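Local atomic coordinates of FOKI restriction endonuclease (Planomicrobium okeanokoites, PDB entry 2FOK), a protein that cuts double-stranded DNA as a type IIS restriction endonuclease, with recognition domains joined to a separate metal-dependent cleavage domain of the PD-(D/E)XK family. Residues D338-N346 and S395-H406. Numbering follows the deposited sequence.
Sequences DEVIETIEN and SELRHKLKYVPH
A chi1 of 178° swings the H399 ring away from its own backbone nitrogen, and a bend at chi2 (-88°) turns the E342 carboxylate to meet it, at the interface between the D3 part of the recognition region, of the helix-turn-helix clan, and the PD-(D/E)XK cleavage domain. The first turns of helix 341-352 face the C-terminal end of helix 389-398 and the chain that follows it. E342 CD lies in plane at the H399 ring edge, 3.2 Å from ND1; a His-carboxylate hydrogen bond from ND1 to OE2 fits this approach, but its detail is doubtful because the place of OE2 is less sure. Nearer the backbone, E342 CG packs 3.2 Å from R398 O, and E342 CB reaches the edge of the H406 ring, 3.4 Å from H406 CE1. Shortening E342 to an alanine removes CG and the carboxylate, which would probably leave H399 ND1 without this acceptor and open a gap beside R398 O. R398 O accepts from H406 NE2 at 2.9 Å, in the carbonyl plane on a lone pair, with the oxygen tilted 32° from the ring plane, and R398 CG covers one face of the H406 ring. On the next residue of helix 341-352, T343 OG1 shares a hydrogen bond of 2.9 Å with S395 OG, one turn before H399. Beside them E339 bonds to Y305 through OE1 and forms a salt bridge to K387 through OE2. The R398 guanidinium brings NH1 beside N346 ND2, and its buried NE, with no partner in the model, stays 3.7 Å from T343 OG1.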
ATOM      1  N   ASP A 338      -7.398  13.995  21.137  1.00 38.11           N
ATOM      2  CA  ASP A 338      -6.911  13.166  22.233  1.00 37.47           C
ATOM      3  C   ASP A 338      -6.269  11.878  21.731  1.00 35.89           C
ATOM      4  O   ASP A 338      -6.945  10.861  21.546  1.00 31.27           O
ATOM      5  CB  ASP A 338      -8.067  12.816  23.161  1.00 39.31           C
ATOM      6  CG  ASP A 338      -7.782  13.177  24.592  1.00 42.72           C
ATOM      7  OD1 ASP A 338      -6.705  12.790  25.094  1.00 44.50           O
ATOM      8  OD2 ASP A 338      -8.633  13.849  25.213  1.00 48.22           O
ATOM      9  N   GLU A 339      -4.957  11.917  21.528  1.00 36.11           N
ATOM     10  CA  GLU A 339      -4.235  10.756  21.030  1.00 33.51           C
ATOM     11  C   GLU A 339      -3.290  10.147  22.057  1.00 32.76           C
ATOM     12  O   GLU A 339      -2.887  10.800  23.016  1.00 33.88           O
ATOM     13  CB  GLU A 339      -3.450  11.141  19.772  1.00 35.08           C
ATOM     14  CG  GLU A 339      -3.887  10.413  18.515  1.00 39.72           C
ATOM     15  CD  GLU A 339      -5.390  10.263  18.429  1.00 40.74           C
ATOM     16  OE1 GLU A 339      -6.057  11.190  17.911  1.00 42.12           O
ATOM     17  OE2 GLU A 339      -5.902   9.219  18.882  1.00 41.84           O
ATOM     18  N   VAL A 340      -2.944   8.881  21.843  1.00 35.17           N
ATOM     19  CA  VAL A 340      -2.034   8.150  22.718  1.00 32.65           C
ATOM     20  C   VAL A 340      -0.644   8.227  22.092  1.00 33.22           C
ATOM     21  O   VAL A 340      -0.513   8.197  20.870  1.00 34.14           O
ATOM     22  CB  VAL A 340      -2.476   6.676  22.845  1.00 35.73           C
ATOM     23  CG1 VAL A 340      -1.306   5.808  23.254  1.00 35.45           C
ATOM     24  CG2 VAL A 340      -3.614   6.564  23.848  1.00 28.53           C
ATOM     25  N   ILE A 341       0.389   8.324  22.923  1.00 32.16           N
ATOM     26  CA  ILE A 341       1.768   8.446  22.433  1.00 32.27           C
ATOM     27  C   ILE A 341       2.183   7.525  21.276  1.00 30.09           C
ATOM     28  O   ILE A 341       2.905   7.961  20.375  1.00 32.28           O
ATOM     29  CB  ILE A 341       2.811   8.254  23.590  1.00 34.01           C
ATOM     30  CG1 ILE A 341       2.631   9.332  24.667  1.00 36.08           C
ATOM     31  CG2 ILE A 341       4.222   8.317  23.040  1.00 34.06           C
ATOM     32  CD1 ILE A 341       3.039  10.732  24.239  1.00 35.57           C
ATOM     33  N   GLU A 342       1.754   6.265  21.286  1.00 26.42           N
ATOM     34  CA  GLU A 342       2.158   5.353  20.215  1.00 26.93           C
ATOM     35  C   GLU A 342       1.395   5.501  18.898  1.00 22.58           C
ATOM     36  O   GLU A 342       1.823   4.982  17.871  1.00 25.29           O
ATOM     37  CB  GLU A 342       2.109   3.897  20.687  1.00 26.12           C
ATOM     38  CG  GLU A 342       1.072   3.621  21.739  1.00 33.41           C
ATOM     39  CD  GLU A 342       1.596   3.850  23.130  1.00 27.82           C
ATOM     40  OE1 GLU A 342       2.559   3.168  23.536  1.00 30.62           O
ATOM     41  OE2 GLU A 342       1.042   4.721  23.819  1.00 31.29           O
ATOM     42  N   THR A 343       0.266   6.195  18.925  1.00 24.73           N
ATOM     43  CA  THR A 343      -0.484   6.431  17.699  1.00 24.55           C
ATOM     44  C   THR A 343       0.264   7.569  17.013  1.00 24.30           C
ATOM     45  O   THR A 343       0.464   7.556  15.799  1.00 27.03           O
ATOM     46  CB  THR A 343      -1.932   6.889  17.979  1.00 25.25           C
ATOM     47  OG1 THR A 343      -2.755   5.752  18.277  1.00 23.53           O
ATOM     48  CG2 THR A 343      -2.503   7.593  16.757  1.00 27.57           C
ATOM     49  N   ILE A 344       0.684   8.545  17.817  1.00 23.52           N
ATOM     50  CA  ILE A 344       1.431   9.700  17.332  1.00 25.70           C
ATOM     51  C   ILE A 344       2.791   9.256  16.789  1.00 24.77           C
ATOM     52  O   ILE A 344       3.274   9.800  15.793  1.00 29.91           O
ATOM     53  CB  ILE A 344       1.633  10.759  18.456  1.00 23.59           C
ATOM     54  CG1 ILE A 344       0.273  11.228  18.973  1.00 23.10           C
ATOM     55  CG2 ILE A 344       2.431  11.948  17.932  1.00 22.59           C
ATOM     56  CD1 ILE A 344       0.337  12.053  20.235  1.00 23.67           C
ATOM     57  N   GLU A 345       3.395   8.264  17.435  1.00 22.54           N
ATOM     58  CA  GLU A 345       4.692   7.733  17.002  1.00 23.63           C
ATOM     59  C   GLU A 345       4.559   7.016  15.654  1.00 21.94           C
ATOM     60  O   GLU A 345       5.439   7.116  14.804  1.00 24.13           O
ATOM     61  CB  GLU A 345       5.249   6.738  18.037  1.00 24.04           C
ATOM     62  CG  GLU A 345       5.670   7.347  19.359  1.00 34.10           C
ATOM     63  CD  GLU A 345       6.184   6.310  20.365  1.00 38.09           C
ATOM     64  OE1 GLU A 345       5.668   5.173  20.386  1.00 39.53           O
ATOM     65  OE2 GLU A 345       7.106   6.638  21.141  1.00 39.58           O
ATOM     66  N   ASN A 346       3.461   6.287  15.459  1.00 20.45           N
ATOM     67  CA  ASN A 346       3.254   5.570  14.200  1.00 19.32           C
ATOM     68  C   ASN A 346       2.932   6.547  13.079  1.00 17.89           C
ATOM     69  O   ASN A 346       3.288   6.325  11.920  1.00 18.17           O
ATOM     70  CB  ASN A 346       2.122   4.542  14.333  1.00 20.54           C
ATOM     71  CG  ASN A 346       1.980   3.663  13.083  1.00 19.43           C
ATOM     72  OD1 ASN A 346       2.742   2.712  12.879  1.00 14.31           O
ATOM     73  ND2 ASN A 346       0.996   3.975  12.254  1.00 18.26           N
ATOM     74  N   SER A 395      -5.904   2.122  18.232  1.00 24.60           N
ATOM     75  CA  SER A 395      -5.287   2.928  19.262  1.00 25.55           C
ATOM     76  C   SER A 395      -5.112   2.141  20.547  1.00 26.82           C
ATOM     77  O   SER A 395      -4.049   2.189  21.165  1.00 28.55           O
ATOM     78  CB  SER A 395      -6.134   4.163  19.528  1.00 27.09           C
ATOM     79  OG  SER A 395      -5.313   5.319  19.589  1.00 42.92           O
ATOM     80  N   GLU A 396      -6.153   1.406  20.940  1.00 28.13           N
ATOM     81  CA  GLU A 396      -6.103   0.600  22.155  1.00 27.34           C
ATOM     82  C   GLU A 396      -4.974  -0.411  22.109  1.00 24.70           C
ATOM     83  O   GLU A 396      -4.184  -0.481  23.031  1.00 27.81           O
ATOM     84  CB  GLU A 396      -7.422  -0.138  22.385  1.00 26.14           C
ATOM     85  CG  GLU A 396      -7.472  -0.878  23.716  1.00 26.04           C
ATOM     86  CD  GLU A 396      -8.296  -2.151  23.666  1.00 30.40           C
ATOM     87  OE1 GLU A 396      -9.226  -2.231  22.831  1.00 31.68           O
ATOM     88  OE2 GLU A 396      -8.016  -3.076  24.467  1.00 32.65           O
ATOM     89  N   LEU A 397      -4.883  -1.161  21.016  1.00 27.28           N
ATOM     90  CA  LEU A 397      -3.860  -2.191  20.851  1.00 26.40           C
ATOM     91  C   LEU A 397      -2.424  -1.701  20.639  1.00 28.80           C
ATOM     92  O   LEU A 397      -1.465  -2.450  20.866  1.00 23.31           O
ATOM     93  CB  LEU A 397      -4.262  -3.126  19.704  1.00 24.78           C
ATOM     94  CG  LEU A 397      -5.556  -3.937  19.887  1.00 22.17           C
ATOM     95  CD1 LEU A 397      -5.866  -4.692  18.596  1.00 19.71           C
ATOM     96  CD2 LEU A 397      -5.407  -4.915  21.044  1.00 14.63           C
ATOM     97  N   ARG A 398      -2.267  -0.465  20.171  1.00 31.57           N
ATOM     98  CA  ARG A 398      -0.931   0.102  19.964  1.00 27.51           C
ATOM     99  C   ARG A 398      -0.400   0.501  21.333  1.00 26.70           C
ATOM    100  O   ARG A 398       0.795   0.398  21.606  1.00 26.85           O
ATOM    101  CB  ARG A 398      -0.993   1.334  19.052  1.00 28.93           C
ATOM    102  CG  ARG A 398      -0.339   1.100  17.695  1.00 35.37           C
ATOM    103  CD  ARG A 398      -0.195   2.379  16.899  1.00 33.60           C
ATOM    104  NE  ARG A 398      -1.485   2.855  16.416  1.00 29.76           N
ATOM    105  CZ  ARG A 398      -1.953   2.623  15.200  1.00 28.36           C
ATOM    106  NH1 ARG A 398      -1.236   1.913  14.330  1.00 31.34           N
ATOM    107  NH2 ARG A 398      -3.133   3.110  14.851  1.00 32.23           N
ATOM    108  N   HIS A 399      -1.312   0.960  22.185  1.00 26.77           N
ATOM    109  CA  HIS A 399      -0.993   1.353  23.547  1.00 29.62           C
ATOM    110  C   HIS A 399      -1.425   0.203  24.459  1.00 36.55           C
ATOM    111  O   HIS A 399      -2.313   0.356  25.301  1.00 41.60           O
ATOM    112  CB  HIS A 399      -1.765   2.609  23.910  1.00 27.57           C
ATOM    113  CG  HIS A 399      -1.534   3.078  25.312  1.00 34.14           C
ATOM    114  ND1 HIS A 399      -0.412   3.786  25.683  1.00 35.61           N
ATOM    115  CD2 HIS A 399      -2.267   2.923  26.438  1.00 32.61           C
ATOM    116  CE1 HIS A 399      -0.464   4.048  26.976  1.00 33.63           C
ATOM    117  NE2 HIS A 399      -1.581   3.533  27.459  1.00 36.06           N
ATOM    118  N   LYS A 400      -0.813  -0.957  24.280  1.00 34.74           N
ATOM    119  CA  LYS A 400      -1.169  -2.117  25.086  1.00 36.39           C
ATOM    120  C   LYS A 400      -0.244  -3.261  24.735  1.00 36.41           C
ATOM    121  O   LYS A 400       0.306  -3.911  25.613  1.00 38.10           O
ATOM    122  CB  LYS A 400      -2.618  -2.527  24.810  1.00 39.38           C
ATOM    123  CG  LYS A 400      -3.207  -3.447  25.855  1.00 40.31           C
ATOM    124  CD  LYS A 400      -4.304  -4.325  25.282  1.00 43.21           C
ATOM    125  CE  LYS A 400      -5.586  -4.168  26.081  1.00 45.90           C
ATOM    126  NZ  LYS A 400      -5.765  -2.758  26.543  1.00 49.02           N
ATOM    127  N   LEU A 401      -0.083  -3.500  23.437  1.00 36.15           N
ATOM    128  CA  LEU A 401       0.794  -4.560  22.958  1.00 37.16           C
ATOM    129  C   LEU A 401       2.176  -3.927  22.816  1.00 36.42           C
ATOM    130  O   LEU A 401       2.477  -3.288  21.816  1.00 37.02           O
ATOM    131  CB  LEU A 401       0.289  -5.097  21.605  1.00 34.41           C
ATOM    132  CG  LEU A 401      -1.190  -5.524  21.471  1.00 33.60           C
ATOM    133  CD1 LEU A 401      -1.334  -6.438  20.255  1.00 30.59           C
ATOM    134  CD2 LEU A 401      -1.690  -6.252  22.734  1.00 30.93           C
ATOM    135  N   LYS A 402       3.000  -4.104  23.843  1.00 38.44           N
ATOM    136  CA  LYS A 402       4.346  -3.539  23.898  1.00 35.59           C
ATOM    137  C   LYS A 402       5.419  -4.339  23.170  1.00 34.87           C
ATOM    138  O   LYS A 402       6.577  -3.938  23.149  1.00 34.25           O
ATOM    139  CB  LYS A 402       4.761  -3.350  25.362  1.00 33.88           C
ATOM    140  N   TYR A 403       5.051  -5.467  22.578  1.00 34.69           N
ATOM    141  CA  TYR A 403       6.037  -6.280  21.875  1.00 29.60           C
ATOM    142  C   TYR A 403       5.682  -6.527  20.419  1.00 26.72           C
ATOM    143  O   TYR A 403       6.543  -6.857  19.610  1.00 27.25           O
ATOM    144  CB  TYR A 403       6.219  -7.612  22.607  1.00 33.30           C
ATOM    145  CG  TYR A 403       6.554  -7.434  24.067  1.00 30.64           C
ATOM    146  CD1 TYR A 403       7.647  -6.661  24.458  1.00 38.61           C
ATOM    147  CD2 TYR A 403       5.748  -7.988  25.062  1.00 31.95           C
ATOM    148  CE1 TYR A 403       7.926  -6.437  25.801  1.00 35.75           C
ATOM    149  CE2 TYR A 403       6.021  -7.771  26.413  1.00 28.51           C
ATOM    150  CZ  TYR A 403       7.108  -6.994  26.768  1.00 33.90           C
ATOM    151  OH  TYR A 403       7.382  -6.762  28.090  1.00 38.70           O
ATOM    152  N   VAL A 404       4.410  -6.340  20.094  1.00 29.54           N
ATOM    153  CA  VAL A 404       3.892  -6.560  18.742  1.00 29.40           C
ATOM    154  C   VAL A 404       4.191  -5.412  17.785  1.00 30.68           C
ATOM    155  O   VAL A 404       3.702  -4.295  17.976  1.00 31.32           O
ATOM    156  CB  VAL A 404       2.341  -6.775  18.773  1.00 27.35           C
ATOM    157  CG1 VAL A 404       1.765  -6.708  17.365  1.00 26.36           C
ATOM    158  CG2 VAL A 404       2.006  -8.121  19.424  1.00 30.32           C
ATOM    159  N   PRO A 405       4.996  -5.671  16.736  1.00 30.13           N
ATOM    160  CA  PRO A 405       5.292  -4.588  15.791  1.00 24.60           C
ATOM    161  C   PRO A 405       3.944  -4.018  15.370  1.00 27.44           C
ATOM    162  O   PRO A 405       3.145  -4.719  14.753  1.00 21.66           O
ATOM    163  CB  PRO A 405       6.004  -5.292  14.642  1.00 22.93           C
ATOM    164  CG  PRO A 405       6.593  -6.530  15.264  1.00 20.06           C
ATOM    165  CD  PRO A 405       5.661  -6.936  16.369  1.00 24.69           C
ATOM    166  N   HIS A 406       3.708  -2.754  15.724  1.00 30.37           N
ATOM    167  CA  HIS A 406       2.458  -2.041  15.454  1.00 32.00           C
ATOM    168  C   HIS A 406       1.829  -2.274  14.085  1.00 32.33           C
ATOM    169  O   HIS A 406       0.607  -2.261  13.941  1.00 32.25           O
ATOM    170  CB  HIS A 406       2.668  -0.542  15.683  1.00 37.20           C
ATOM    171  CG  HIS A 406       2.649  -0.152  17.130  1.00 40.29           C
ATOM    172  ND1 HIS A 406       2.989   1.111  17.565  1.00 41.00           N
ATOM    173  CD2 HIS A 406       2.326  -0.857  18.239  1.00 42.82           C
ATOM    174  CE1 HIS A 406       2.874   1.165  18.881  1.00 43.19           C
ATOM    175  NE2 HIS A 406       2.473  -0.017  19.316  1.00 41.67           N
TER